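Local structure of pyruvate kinase (Cryptosporidium parvum, 4DRS) at residues 426-432 with 448-454; 501-507 with 519-525; 222-227 with 251-257. The protein probably catalyses the final step of glycolysis, transferring the phosphoryl group of phosphoenolpyruvate to ADP to yield pyruvate and ATP. All coordinates share one frame; numbering follows the deposited sequence.

Interaction 1 of 3, residues 426-432 with 448-454; sequences KLIITIT and QTIIACT. With SO4 (sulfate ion), chain C.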
loop_
_atom_site.group_PDB
_atom_site.type_symbol
_atom_site.label_atom_id
_atom_site.label_comp_id
_atom_site.label_asym_id
_atom_site.label_seq_id
_atom_site.Cartn_x
_atom_site.Cartn_y
_atom_site.Cartn_z
ATOM N N LYS A 426 -11.492 -15.618 -18.699
ATOM C CA LYS A 426 -11.347 -16.988 -18.223
ATOM C C LYS A 426 -10.078 -17.644 -18.745
ATOM O O LYS A 426 -9.576 -18.590 -18.137
ATOM C CB LYS A 426 -12.576 -17.828 -18.595
ATOM C CG LYS A 426 -13.908 -17.250 -18.127
ATOM C CD LYS A 426 -13.979 -17.089 -16.612
ATOM C CE LYS A 426 -15.308 -16.486 -16.182
ATOM N NZ LYS A 426 -15.344 -16.220 -14.715
ATOM N N LEU A 427 -9.562 -17.144 -19.866
ATOM C CA LEU A 427 -8.374 -17.720 -20.493
ATOM C C LEU A 427 -7.434 -16.672 -21.068
ATOM O O LEU A 427 -7.866 -15.600 -21.504
ATOM C CB LEU A 427 -8.769 -18.677 -21.621
ATOM C CG LEU A 427 -9.516 -19.978 -21.317
ATOM C CD1 LEU A 427 -9.994 -20.568 -22.627
ATOM C CD2 LEU A 427 -8.655 -20.977 -20.558
ATOM N N ILE A 428 -6.145 -17.000 -21.067
ATOM C CA ILE A 428 -5.152 -16.254 -21.823
ATOM C C ILE A 428 -4.578 -17.189 -22.888
ATOM O O ILE A 428 -3.889 -18.161 -22.568
ATOM C CB ILE A 428 -4.020 -15.701 -20.930
ATOM C CG1 ILE A 428 -4.597 -14.812 -19.817
ATOM C CG2 ILE A 428 -3.010 -14.928 -21.770
ATOM C CD1 ILE A 428 -3.578 -14.346 -18.794
ATOM N N ILE A 429 -4.888 -16.901 -24.151
ATOM C CA ILE A 429 -4.418 -17.716 -25.268
ATOM C C ILE A 429 -3.230 -17.037 -25.942
ATOM O O ILE A 429 -3.300 -15.857 -26.287
ATOM C CB ILE A 429 -5.537 -17.989 -26.297
ATOM C CG1 ILE A 429 -6.751 -18.614 -25.609
ATOM C CG2 ILE A 429 -5.035 -18.897 -27.415
ATOM C CD1 ILE A 429 -8.000 -18.649 -26.469
ATOM N N THR A 430 -2.141 -17.783 -26.114
ATOM C CA THR A 430 -0.945 -17.243 -26.755
ATOM C C THR A 430 -0.496 -18.079 -27.958
ATOM O O THR A 430 -0.304 -19.290 -27.853
ATOM C CB THR A 430 0.215 -17.024 -25.749
ATOM O OG1 THR A 430 1.348 -16.473 -26.431
ATOM C CG2 THR A 430 0.625 -18.325 -25.061
ATOM N N ILE A 431 -0.365 -17.424 -29.104
ATOM C CA ILE A 431 0.148 -18.069 -30.304
ATOM C C ILE A 431 1.659 -17.882 -30.282
ATOM O O ILE A 431 2.151 -16.758 -30.317
ATOM C CB ILE A 431 -0.471 -17.468 -31.589
ATOM C CG1 ILE A 431 -1.993 -17.667 -31.602
ATOM C CG2 ILE A 431 0.149 -18.082 -32.835
ATOM C CD1 ILE A 431 -2.711 -16.897 -32.693
ATOM N N THR A 432 2.387 -18.990 -30.202
ATOM C CA THR A 432 3.832 -18.947 -30.014
ATOM C C THR A 432 4.551 -20.012 -30.838
ATOM O O THR A 432 4.027 -21.108 -31.046
ATOM C CB THR A 432 4.216 -19.055 -28.517
ATOM O OG1 THR A 432 5.636 -18.932 -28.372
ATOM C CG2 THR A 432 3.749 -20.383 -27.909
ATOM N N GLN A 448 -6.040 -16.905 -14.580
ATOM C CA GLN A 448 -6.569 -17.582 -15.763
ATOM C C GLN A 448 -5.588 -18.636 -16.237
ATOM O O GLN A 448 -4.370 -18.444 -16.158
ATOM C CB GLN A 448 -6.830 -16.593 -16.906
ATOM C CG GLN A 448 -7.885 -15.535 -16.623
ATOM C CD GLN A 448 -7.361 -14.395 -15.773
ATOM O OE1 GLN A 448 -6.148 -14.228 -15.620
ATOM N NE2 GLN A 448 -8.269 -13.598 -15.222
ATOM N N THR A 449 -6.123 -19.749 -16.728
ATOM C CA THR A 449 -5.311 -20.766 -17.382
ATOM C C THR A 449 -4.710 -20.185 -18.662
ATOM O O THR A 449 -5.377 -19.439 -19.383
ATOM C CB THR A 449 -6.141 -22.040 -17.673
ATOM O OG1 THR A 449 -6.335 -22.762 -16.449
ATOM C CG2 THR A 449 -5.439 -22.955 -18.678
ATOM N N ILE A 450 -3.442 -20.507 -18.910
ATOM C CA ILE A 450 -2.752 -20.072 -20.114
ATOM C C ILE A 450 -2.774 -21.193 -21.147
ATOM O O ILE A 450 -2.292 -22.298 -20.889
ATOM C CB ILE A 450 -1.284 -19.683 -19.833
ATOM C CG1 ILE A 450 -1.187 -18.710 -18.658
ATOM C CG2 ILE A 450 -0.635 -19.089 -21.081
ATOM C CD1 ILE A 450 0.151 -18.760 -17.953
ATOM N N ILE A 451 -3.328 -20.898 -22.319
ATOM C CA ILE A 451 -3.352 -21.857 -23.416
ATOM C C ILE A 451 -2.360 -21.439 -24.495
ATOM O O ILE A 451 -2.524 -20.394 -25.127
ATOM C CB ILE A 451 -4.778 -22.038 -23.994
ATOM C CG1 ILE A 451 -5.704 -22.615 -22.914
ATOM C CG2 ILE A 451 -4.747 -22.924 -25.234
ATOM C CD1 ILE A 451 -7.114 -22.921 -23.372
ATOM N N ALA A 452 -1.327 -22.258 -24.681
ATOM C CA ALA A 452 -0.280 -21.994 -25.662
ATOM C C ALA A 452 -0.520 -22.766 -26.954
ATOM O O ALA A 452 -0.593 -23.998 -26.941
ATOM C CB ALA A 452 1.083 -22.343 -25.088
ATOM N N CYS A 453 -0.629 -22.031 -28.062
ATOM C CA CYS A 453 -0.867 -22.617 -29.378
ATOM C C CYS A 453 0.386 -22.569 -30.224
ATOM O O CYS A 453 0.924 -21.496 -30.504
ATOM C CB CYS A 453 -1.988 -21.885 -30.107
ATOM S SG CYS A 453 -3.549 -21.870 -29.217
ATOM N N THR A 454 0.833 -23.744 -30.649
ATOM C CA THR A 454 2.064 -23.870 -31.411
ATOM C C THR A 454 1.916 -24.975 -32.452
ATOM O O THR A 454 1.049 -25.842 -32.327
ATOM C CB THR A 454 3.277 -24.136 -30.482
ATOM O OG1 THR A 454 4.480 -24.193 -31.256
ATOM C CG2 THR A 454 3.115 -25.445 -29.705
HETATM S S SO4 C . 7.024 -16.207 -29.179
HETATM O O1 SO4 C . 6.029 -15.722 -30.156
HETATM O O2 SO4 C . 6.359 -16.357 -27.872
HETATM O O3 SO4 C . 7.558 -17.519 -29.606
HETATM O O4 SO4 C . 8.155 -15.261 -29.082
HETATM O O HOH W 1 -8.808 -20.465 -15.781
#
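In the beta-alpha-beta unit of strand 427-431, helix 436-443 and strand 449-454, Ile428 pairs with Ile450, Ile429 with Ile451 and Thr430 with Ala452 as parallel neighbours, the strand axes crossing at -20°, the twist of a parallel pair. Ile428 and Thr430 each bond through both N and O to the opposite strand; Ile428 N lies 3.1 Å from Thr449 O, its N-H almost straight at the acceptor (176°). Thr432 N to Cys453 O ends this ladder. At its start, water 1 bridges where the strands gape, donating to Lys426 O and accepting from Thr449 N.

The face bearing Leu427, Ile429 and Ile451 is largely apolar. Both methyls of Leu427 straddle the tip of Ile451, with CD2 3.8 Å from Ile451 CD1, and Ile429 CG2 meets Cys453 SG at 3.8 Å; helix 480-493 covers this side. On the other face, Thr430 CG2 rests 4.0 Å from Ala452 CB, and Ile428 and Ile450 both reach Ile441 of helix 436-443. Gln448 lays its CB against Lys426 O (3.6 Å), while its NE2 is bonded to Ala425 O.

Beyond the strand end, Thr432 OG1 lies anti to the backbone N (chi1 -177°), which brings it 2.7 Å from sulfate O3; O2 is equally near, so the single hydroxyl proton could serve either. The same oxygen accepts from Gly435 N, and Glu433 N, Thr434 OG1 and Thr437 OG1 also bond to the ion, which probably comes from the crystallisation liquor. Its position between strand and helix is consistent with the effector-phosphate loop in the C-terminal alpha/beta domain of allosteric pyruvate kinases.

Interaction 2 of 3, residues 501-507 with 519-525; sequences DFAIAVH and LMKIVRC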
loop_
_atom_site.group_PDB
_atom_site.type_symbol
_atom_site.label_atom_id
_atom_site.label_comp_id
_atom_site.label_asym_id
_atom_site.label_seq_id
_atom_site.Cartn_x
_atom_site.Cartn_y
_atom_site.Cartn_z
ATOM N N ASP A 501 -18.007 -15.526 -22.444
ATOM C CA ASP A 501 -16.811 -15.268 -21.636
ATOM C C ASP A 501 -15.698 -14.615 -22.457
ATOM O O ASP A 501 -15.586 -14.840 -23.667
ATOM C CB ASP A 501 -16.285 -16.561 -21.005
ATOM C CG ASP A 501 -17.187 -17.096 -19.901
ATOM O OD1 ASP A 501 -18.018 -16.329 -19.364
ATOM O OD2 ASP A 501 -17.051 -18.292 -19.562
ATOM N N PHE A 502 -14.877 -13.810 -21.787
ATOM C CA PHE A 502 -13.742 -13.167 -22.434
ATOM C C PHE A 502 -12.485 -14.025 -22.371
ATOM O O PHE A 502 -12.279 -14.788 -21.421
ATOM C CB PHE A 502 -13.459 -11.795 -21.818
ATOM C CG PHE A 502 -14.516 -10.765 -22.106
ATOM C CD1 PHE A 502 -14.729 -10.306 -23.405
ATOM C CD2 PHE A 502 -15.290 -10.239 -21.076
ATOM C CE1 PHE A 502 -15.703 -9.355 -23.670
ATOM C CE2 PHE A 502 -16.262 -9.285 -21.336
ATOM C CZ PHE A 502 -16.469 -8.842 -22.634
ATOM N N ALA A 503 -11.661 -13.894 -23.405
ATOM C CA ALA A 503 -10.319 -14.453 -23.424
ATOM C C ALA A 503 -9.364 -13.404 -23.969
ATOM O O ALA A 503 -9.729 -12.608 -24.838
ATOM C CB ALA A 503 -10.269 -15.714 -24.273
ATOM N N ILE A 504 -8.145 -13.395 -23.442
ATOM C CA ILE A 504 -7.092 -12.548 -23.976
ATOM C C ILE A 504 -6.309 -13.359 -24.998
ATOM O O ILE A 504 -5.831 -14.452 -24.696
ATOM C CB ILE A 504 -6.134 -12.035 -22.873
ATOM C CG1 ILE A 504 -6.906 -11.429 -21.694
ATOM C CG2 ILE A 504 -5.108 -11.063 -23.444
ATOM C CD1 ILE A 504 -7.767 -10.227 -22.021
ATOM N N ALA A 505 -6.193 -12.822 -26.206
ATOM C CA ALA A 505 -5.376 -13.440 -27.242
ATOM C C ALA A 505 -4.076 -12.669 -27.412
ATOM O O ALA A 505 -4.084 -11.451 -27.572
ATOM C CB ALA A 505 -6.142 -13.507 -28.555
ATOM N N VAL A 506 -2.961 -13.390 -27.364
ATOM C CA VAL A 506 -1.632 -12.808 -27.552
ATOM C C VAL A 506 -0.898 -13.532 -28.676
ATOM O O VAL A 506 -0.904 -14.762 -28.727
ATOM C CB VAL A 506 -0.801 -12.887 -26.250
ATOM C CG1 VAL A 506 0.664 -12.547 -26.501
ATOM C CG2 VAL A 506 -1.385 -11.970 -25.193
ATOM N N HIS A 507 -0.285 -12.771 -29.580
ATOM C CA HIS A 507 0.601 -13.344 -30.601
ATOM C C HIS A 507 1.621 -12.370 -31.111
ATOM O O HIS A 507 2.099 -11.527 -30.348
ATOM C CB HIS A 507 -0.180 -14.000 -31.747
ATOM C CG HIS A 507 -1.113 -13.068 -32.487
ATOM N ND1 HIS A 507 -0.687 -12.233 -33.452
ATOM C CD2 HIS A 507 -2.498 -12.895 -32.400
ATOM C CE1 HIS A 507 -1.736 -11.545 -33.948
ATOM N NE2 HIS A 507 -2.844 -11.952 -33.302
ATOM N N LEU A 519 1.665 -8.373 -29.975
ATOM C CA LEU A 519 0.267 -7.988 -30.145
ATOM C C LEU A 519 -0.637 -8.618 -29.083
ATOM O O LEU A 519 -0.453 -9.770 -28.696
ATOM C CB LEU A 519 -0.202 -8.397 -31.544
ATOM C CG LEU A 519 -1.566 -7.967 -32.084
ATOM C CD1 LEU A 519 -1.513 -7.892 -33.602
ATOM C CD2 LEU A 519 -2.674 -8.906 -31.631
ATOM N N MET A 520 -1.629 -7.854 -28.633
ATOM C CA MET A 520 -2.606 -8.334 -27.659
ATOM C C MET A 520 -4.016 -7.891 -28.054
ATOM O O MET A 520 -4.226 -6.735 -28.419
ATOM C CB MET A 520 -2.265 -7.794 -26.269
ATOM C CG MET A 520 -2.987 -8.487 -25.130
ATOM S SD MET A 520 -3.440 -7.358 -23.798
ATOM C CE MET A 520 -4.988 -6.715 -24.417
ATOM N N LYS A 521 -4.970 -8.815 -27.992
ATOM C CA LYS A 521 -6.382 -8.471 -28.172
ATOM C C LYS A 521 -7.289 -9.195 -27.185
ATOM O O LYS A 521 -6.904 -10.211 -26.599
ATOM C CB LYS A 521 -6.855 -8.684 -29.623
ATOM C CG LYS A 521 -6.748 -10.106 -30.153
ATOM C CD LYS A 521 -7.639 -10.319 -31.373
ATOM C CE LYS A 521 -7.056 -9.714 -32.644
ATOM N NZ LYS A 521 -5.849 -10.446 -33.130
ATOM N N ILE A 522 -8.487 -8.657 -26.991
ATOM C CA ILE A 522 -9.486 -9.301 -26.148
ATOM C C ILE A 522 -10.654 -9.753 -27.014
ATOM O O ILE A 522 -11.310 -8.936 -27.658
ATOM C CB ILE A 522 -9.979 -8.376 -25.013
ATOM C CG1 ILE A 522 -8.788 -7.720 -24.304
ATOM C CG2 ILE A 522 -10.851 -9.156 -24.035
ATOM C CD1 ILE A 522 -9.155 -6.853 -23.120
ATOM N N VAL A 523 -10.896 -11.060 -27.028
ATOM C CA VAL A 523 -11.970 -11.651 -27.828
ATOM C C VAL A 523 -13.061 -12.248 -26.939
ATOM O O VAL A 523 -12.837 -12.503 -25.752
ATOM C CB VAL A 523 -11.438 -12.728 -28.806
ATOM C CG1 VAL A 523 -10.586 -12.092 -29.894
ATOM C CG2 VAL A 523 -10.648 -13.805 -28.067
ATOM N N ARG A 524 -14.239 -12.463 -27.520
ATOM C CA ARG A 524 -15.343 -13.103 -26.813
ATOM C C ARG A 524 -15.575 -14.507 -27.365
ATOM O O ARG A 524 -15.591 -14.713 -28.583
ATOM C CB ARG A 524 -16.616 -12.259 -26.921
ATOM C CG ARG A 524 -17.717 -12.659 -25.949
ATOM C CD ARG A 524 -19.018 -11.941 -26.264
ATOM N NE ARG A 524 -18.998 -10.552 -25.813
ATOM C CZ ARG A 524 -19.475 -10.135 -24.642
ATOM N NH1 ARG A 524 -20.021 -10.997 -23.791
ATOM N NH2 ARG A 524 -19.406 -8.849 -24.322
ATOM N N CYS A 525 -15.741 -15.469 -26.460
ATOM C CA CYS A 525 -15.964 -16.863 -26.832
ATOM C C CYS A 525 -17.338 -17.067 -27.476
ATOM O O CYS A 525 -18.364 -16.820 -26.836
ATOM C CB CYS A 525 -15.814 -17.768 -25.611
ATOM S SG CYS A 525 -16.255 -19.490 -25.924
#
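The antiparallel edge of the mixed sheet in the C-terminal domain is built where Ala503 faces Val523 and Ala505 faces Lys521 as hydrogen-bonded pairs. Seven backbone bonds run from Cys525 N to Asp501 O (2.9 Å) down to the exchange between His507 and Leu519.

On the face bearing Ile504, the two isoleucines lie side by side, Ile504 CD1 being 3.5 Å from Ile522 CG1. Met520 CG touches two methyls, Ile504 CG2 at 3.7 Å and Val506 CG2 at 3.8 Å. Helix 408-422 covers part of this side.

At one end Phe502 CE1 and CZ lie over one face of the Arg524 guanidinium, offset toward its rim, CZ 3.4 Å from NH2, with the planes 57° apart. At the other, Leu519 CD2 sits over the His507 imidazole in a CH-pi contact, 3.9 Å from the ring centroid; His507 CG lies between backbone N and carbonyl carbon (chi1 59°), which sets the ring alongside Leu519.

Residues Leu519 to Lys521 also pair with an antiparallel strand of the second subunit, continuing the sheet across the interface. The backbone ladder is thus backed by apolar contacts on the Ile504 face, the Arg524 guanidinium and the His507 ring each being met over one face by carbon.

Interaction 3 of 3, residues 222-227 with 251-257; sequences VDFALK and ISENTQY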
loop_
_atom_site.group_PDB
_atom_site.type_symbol
_atom_site.label_atom_id
_atom_site.label_comp_id
_atom_site.label_asym_id
_atom_site.label_seq_id
_atom_site.Cartn_x
_atom_site.Cartn_y
_atom_site.Cartn_z
ATOM N N VAL A 222 24.303 -37.207 -24.879
ATOM C CA VAL A 222 24.431 -37.264 -26.328
ATOM C C VAL A 222 23.642 -38.429 -26.914
ATOM O O VAL A 222 22.834 -38.233 -27.822
ATOM C CB VAL A 222 25.909 -37.364 -26.770
ATOM C CG1 VAL A 222 26.017 -37.513 -28.284
ATOM C CG2 VAL A 222 26.703 -36.154 -26.290
ATOM N N ASP A 223 23.869 -39.632 -26.385
ATOM C CA ASP A 223 23.350 -40.864 -26.991
ATOM C C ASP A 223 21.975 -41.298 -26.502
ATOM O O ASP A 223 21.471 -42.346 -26.917
ATOM C CB ASP A 223 24.346 -42.016 -26.829
ATOM C CG ASP A 223 25.548 -41.878 -27.735
ATOM O OD1 ASP A 223 25.370 -41.472 -28.906
ATOM O OD2 ASP A 223 26.675 -42.176 -27.279
ATOM N N PHE A 224 21.368 -40.511 -25.622
ATOM C CA PHE A 224 19.993 -40.783 -25.225
ATOM C C PHE A 224 19.104 -39.540 -25.328
ATOM O O PHE A 224 18.171 -39.516 -26.130
ATOM C CB PHE A 224 19.927 -41.418 -23.834
ATOM C CG PHE A 224 18.663 -42.181 -23.586
ATOM C CD1 PHE A 224 18.636 -43.567 -23.724
ATOM C CD2 PHE A 224 17.489 -41.520 -23.232
ATOM C CE1 PHE A 224 17.466 -44.279 -23.504
ATOM C CE2 PHE A 224 16.316 -42.228 -23.010
ATOM C CZ PHE A 224 16.305 -43.610 -23.142
ATOM N N ALA A 225 19.410 -38.512 -24.533
ATOM C CA ALA A 225 18.634 -37.264 -24.522
ATOM C C ALA A 225 18.592 -36.571 -25.884
ATOM O O ALA A 225 17.520 -36.230 -26.375
ATOM C CB ALA A 225 19.156 -36.314 -23.452
ATOM N N LEU A 226 19.751 -36.371 -26.501
ATOM C CA LEU A 226 19.789 -35.732 -27.806
ATOM C C LEU A 226 19.338 -36.699 -28.890
ATOM O O LEU A 226 18.518 -36.345 -29.745
ATOM C CB LEU A 226 21.180 -35.174 -28.108
ATOM C CG LEU A 226 21.660 -34.038 -27.193
ATOM C CD1 LEU A 226 23.034 -33.544 -27.617
ATOM C CD2 LEU A 226 20.653 -32.892 -27.181
ATOM N N LYS A 227 19.862 -37.923 -28.832
ATOM C CA LYS A 227 19.572 -38.949 -29.826
ATOM C C LYS A 227 18.070 -39.203 -29.962
ATOM O O LYS A 227 17.540 -39.216 -31.073
ATOM C CB LYS A 227 20.313 -40.248 -29.486
ATOM C CG LYS A 227 20.219 -41.316 -30.566
ATOM C CD LYS A 227 20.925 -42.598 -30.155
ATOM C CE LYS A 227 20.640 -43.710 -31.153
ATOM N NZ LYS A 227 21.545 -44.881 -30.973
ATOM N N ILE A 251 25.844 -29.865 -25.974
ATOM C CA ILE A 251 24.664 -29.766 -26.833
ATOM C C ILE A 251 25.024 -29.138 -28.182
ATOM O O ILE A 251 24.640 -29.660 -29.228
ATOM C CB ILE A 251 23.503 -29.005 -26.143
ATOM C CG1 ILE A 251 22.939 -29.831 -24.979
ATOM C CG2 ILE A 251 22.395 -28.669 -27.135
ATOM C CD1 ILE A 251 22.273 -29.001 -23.898
ATOM N N SER A 252 25.776 -28.039 -28.156
ATOM C CA SER A 252 26.144 -27.338 -29.390
ATOM C C SER A 252 27.120 -28.116 -30.292
ATOM O O SER A 252 27.114 -27.921 -31.508
ATOM C CB SER A 252 26.670 -25.925 -29.094
ATOM O OG SER A 252 27.956 -25.961 -28.505
ATOM N N GLU A 253 27.932 -28.997 -29.703
ATOM C CA GLU A 253 28.908 -29.806 -30.459
ATOM C C GLU A 253 28.373 -31.172 -30.886
ATOM O O GLU A 253 29.109 -31.978 -31.462
ATOM C CB GLU A 253 30.158 -30.067 -29.626
ATOM C CG GLU A 253 31.002 -28.857 -29.289
ATOM C CD GLU A 253 31.967 -29.162 -28.164
ATOM O OE1 GLU A 253 31.739 -30.145 -27.419
ATOM O OE2 GLU A 253 32.955 -28.418 -28.020
ATOM N N ASN A 254 27.112 -31.444 -30.575
ATOM C CA ASN A 254 26.506 -32.728 -30.883
ATOM C C ASN A 254 25.152 -32.538 -31.532
ATOM O O ASN A 254 24.118 -32.585 -30.869
ATOM C CB ASN A 254 26.397 -33.597 -29.629
ATOM C CG ASN A 254 27.734 -34.159 -29.199
ATOM O OD1 ASN A 254 28.164 -35.204 -29.689
ATOM N ND2 ASN A 254 28.400 -33.472 -28.278
ATOM N N THR A 255 25.178 -32.321 -32.841
ATOM C CA THR A 255 23.978 -32.073 -33.626
ATOM C C THR A 255 23.814 -33.156 -34.689
ATOM O O THR A 255 23.009 -33.017 -35.614
ATOM C CB THR A 255 24.036 -30.691 -34.309
ATOM O OG1 THR A 255 25.161 -30.644 -35.196
ATOM C CG2 THR A 255 24.160 -29.564 -33.280
ATOM N N GLN A 256 24.577 -34.240 -34.548
ATOM C CA GLN A 256 24.539 -35.351 -35.506
ATOM C C GLN A 256 23.178 -36.047 -35.581
ATOM O O GLN A 256 22.863 -36.689 -36.586
ATOM C CB GLN A 256 25.658 -36.374 -35.233
ATOM C CG GLN A 256 25.516 -37.203 -33.960
ATOM C CD GLN A 256 26.062 -36.495 -32.732
ATOM O OE1 GLN A 256 25.777 -35.320 -32.504
ATOM N NE2 GLN A 256 26.850 -37.210 -31.933
ATOM N N TYR A 257 22.373 -35.914 -34.528
ATOM C CA TYR A 257 21.064 -36.562 -34.487
ATOM C C TYR A 257 19.921 -35.630 -34.875
ATOM O O TYR A 257 18.758 -36.032 -34.846
ATOM C CB TYR A 257 20.809 -37.193 -33.112
ATOM C CG TYR A 257 21.784 -38.297 -32.756
ATOM C CD1 TYR A 257 21.847 -39.469 -33.516
ATOM C CD2 TYR A 257 22.641 -38.174 -31.661
ATOM C CE1 TYR A 257 22.736 -40.482 -33.200
ATOM C CE2 TYR A 257 23.535 -39.186 -31.334
ATOM C CZ TYR A 257 23.578 -40.337 -32.109
ATOM O OH TYR A 257 24.460 -41.348 -31.797
#
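The last turn of helix 215-226 runs past the loop that follows helix 241-252, and the two backbones draw together from 6.8 Å between the CA atoms of Val222 and Asn254 to 5.4 Å between those of Lys227 and Tyr257. A wider pi-type turn spans 222-226, with a weak bond from Lys227 N to Val222 O.

Tyr257 makes the largest contribution. Its ring lies across Lys227, whose CG stands 3.7 Å from the ring centroid and only 8° off the ring normal, a CH-pi contact over the centre of the face. Lys227 begins with CG anti to the backbone N (chi1 -172°) and stays extended, which carries the aliphatic chain along the ring toward the hydroxyl end. Gln256 CG lies over the rim of the opposite face. The phenol OH donates to Asp223 OD1 at 3.0 Å, approaching nearly along the C-O axis, and the carboxylate is turned 72° from the ring plane.

At the other end of the contact, Val222 sets both methyls against the Asn254 amide at about a right angle: CG1 is 3.5 Å from OD1, and CG2 lies 3.7 Å from CG. That amide is pinned at both ends, since OD1 takes a bond from Gln256 NE2 on an in-plane lone pair (3.3 Å) and ND2 donates to Ile250 O. Leu226 pushes CD1 to 3.6 Å from Asn254 O and brings CD2 near Ile251 CG1, while Ile265 lies against both Leu226 and Ile251.

The contact joins the end of helix 215-226 to the loop after the next outer helix of the TIM barrel, 241-252. Lys227 CG, Gln256 CG and the hydroxyl bond restrain the tyrosine ring, and the nearby carboxylate would probably favour the protonated phenol.

Overall arrangement
Along the chain interaction 3 comes first, within the barrel domain, followed by interaction 1 and then interaction 2 in the C-terminal alpha/beta domain. The latter two have centres about 9 Å apart and share one five-stranded sheet: strands 427-431 and 502-506 are direct neighbours, and probable backbone bonds join Ile429 N to Ile504 O (2.7 Å) and Ile429 O to Val506 N. From strand 469-473 the sheet passes through 449-454, 427-431 and 502-506 to 519-524, where a second subunit extends it. Interaction 3 stands apart, its centre about 31 Å from that of interaction 1 and about 39 Å from that of interaction 2, on the barrel's outer helices.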